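PDB 6Y9I: major Capsid Protein VP1 from Chimpanzee polyomavirus Bob, which forms the pentameric building blocks of the polyomavirus capsid and probably engages glycan receptors on the host cell through its surface loops. Local coordinates for residues A156-I159 with P160-I164. Residues are numbered along the deposited sequence; the frame is centred on the assembly and turned at random.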
loop_
_atom_site.group_PDB
_atom_site.type_symbol
_atom_site.label_atom_id
_atom_site.label_comp_id
_atom_site.label_asym_id
_atom_site.label_seq_id
_atom_site.Cartn_x
_atom_site.Cartn_y
_atom_site.Cartn_z
ATOM N N ALA A 156 -24.561 3.071 29.856
ATOM C CA ALA A 156 -25.222 2.230 30.873
ATOM C C ALA A 156 -24.292 2.106 32.072
ATOM O O ALA A 156 -23.073 2.016 31.893
ATOM C CB ALA A 156 -25.580 0.879 30.314
ATOM N N SER A 157 -24.870 2.161 33.262
ATOM C CA SER A 157 -24.146 2.118 34.552
ATOM C C SER A 157 -24.596 0.857 35.291
ATOM O O SER A 157 -25.803 0.553 35.252
ATOM C CB SER A 157 -24.424 3.378 35.319
ATOM O OG SER A 157 -23.516 3.517 36.387
ATOM N N ALA A 158 -23.664 0.117 35.884
ATOM C CA ALA A 158 -23.964 -1.061 36.720
ATOM C C ALA A 158 -22.987 -1.091 37.892
ATOM O O ALA A 158 -21.906 -0.456 37.816
ATOM C CB ALA A 158 -23.891 -2.331 35.912
ATOM N N ILE A 159 -23.385 -1.798 38.939
ATOM C CA ILE A 159 -22.504 -2.173 40.077
ATOM C C ILE A 159 -22.657 -3.679 40.252
ATOM O O ILE A 159 -23.773 -4.169 40.433
ATOM C CB ILE A 159 -22.858 -1.338 41.320
ATOM C CG1 ILE A 159 -22.544 0.138 41.082
ATOM C CG2 ILE A 159 -22.159 -1.872 42.562
ATOM C CD1 ILE A 159 -23.295 1.084 41.994
ATOM N N PRO A 160 -21.572 -4.468 40.079
ATOM C CA PRO A 160 -20.239 -3.936 39.768
ATOM C C PRO A 160 -20.175 -3.411 38.333
ATOM O O PRO A 160 -21.017 -3.777 37.509
ATOM C CB PRO A 160 -19.313 -5.136 39.955
ATOM C CG PRO A 160 -20.202 -6.331 39.640
ATOM C CD PRO A 160 -21.591 -5.937 40.101
ATOM N N PRO A 161 -19.256 -2.461 38.024
ATOM C CA PRO A 161 -19.117 -1.937 36.666
ATOM C C PRO A 161 -18.681 -3.057 35.707
ATOM O O PRO A 161 -17.906 -3.899 36.106
ATOM C CB PRO A 161 -18.075 -0.807 36.778
ATOM C CG PRO A 161 -17.353 -1.058 38.099
ATOM C CD PRO A 161 -18.312 -1.835 38.968
ATOM N N LYS A 162 -19.238 -3.083 34.500
ATOM C CA LYS A 162 -18.864 -4.056 33.430
ATOM C C LYS A 162 -17.721 -3.484 32.575
ATOM O O LYS A 162 -16.992 -4.274 31.950
ATOM C CB LYS A 162 -20.093 -4.387 32.587
ATOM C CG LYS A 162 -21.199 -5.087 33.365
ATOM C CD LYS A 162 -22.395 -5.474 32.506
ATOM C CE LYS A 162 -23.392 -6.350 33.241
ATOM N NZ LYS A 162 -24.026 -5.615 34.362
ATOM N N THR A 163 -17.589 -2.162 32.550
ATOM C CA THR A 163 -16.524 -1.405 31.868
ATOM C C THR A 163 -16.255 -0.143 32.660
ATOM O O THR A 163 -17.136 0.255 33.457
ATOM C CB THR A 163 -16.889 -1.001 30.429
ATOM O OG1 THR A 163 -18.207 -0.451 30.305
ATOM C CG2 THR A 163 -16.787 -2.185 29.501
ATOM N N ILE A 164 -15.076 0.435 32.431
ATOM C CA ILE A 164 -14.674 1.742 32.992
ATOM C C ILE A 164 -14.541 2.713 31.827
ATOM O O ILE A 164 -14.019 2.325 30.772
ATOM C CB ILE A 164 -13.392 1.644 33.825
ATOM C CG1 ILE A 164 -13.033 2.987 34.457
ATOM C CG2 ILE A 164 -12.233 1.082 33.024
ATOM C CD1 ILE A 164 -12.327 2.844 35.782
HETATM O O HOH W 1 -20.868 1.094 31.570
#
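P160 meets I159 through a cis peptide bond, which brings the CA atoms of the two residues to 2.9 Å and folds the chain back on itself. The branch of I159 nearest the proline is its methyl CG2, 3.6 Å from P160 N; with CG2 anti to the backbone N of I159 (chi1 -66° for CG1), this methyl sits beside the carbonyl carbon that carries the ring. Past the bend, P160 O turns back toward A158 and comes within 3.6 Å of its methyl CB. P161 continues the return: A158 O is met by a CA-H...O contact, P161 CA to A158 O at 3.4 Å with a bent angle of 127° at the hydrogen. K162 reaches back across the turn, its chain extended until a bend at chi4 (65°), and lays NZ 3.6 Å from A158 CB, an ammonium against a methyl. T163 OG1 is hydrogen-bonded to S61 OG. Backbone bonds from A156 to L59 and from I164 to F196 tie both ends to neighbouring loops. In the long, solvent-facing loop between strand 142-146 and helix 166-170 of the VP1 coat protein, A158-P161 is a type VIb beta turn with the cis proline at its third position; the lack of a hydrogen bond across it fits this type, since P161 at the fourth has no N-H.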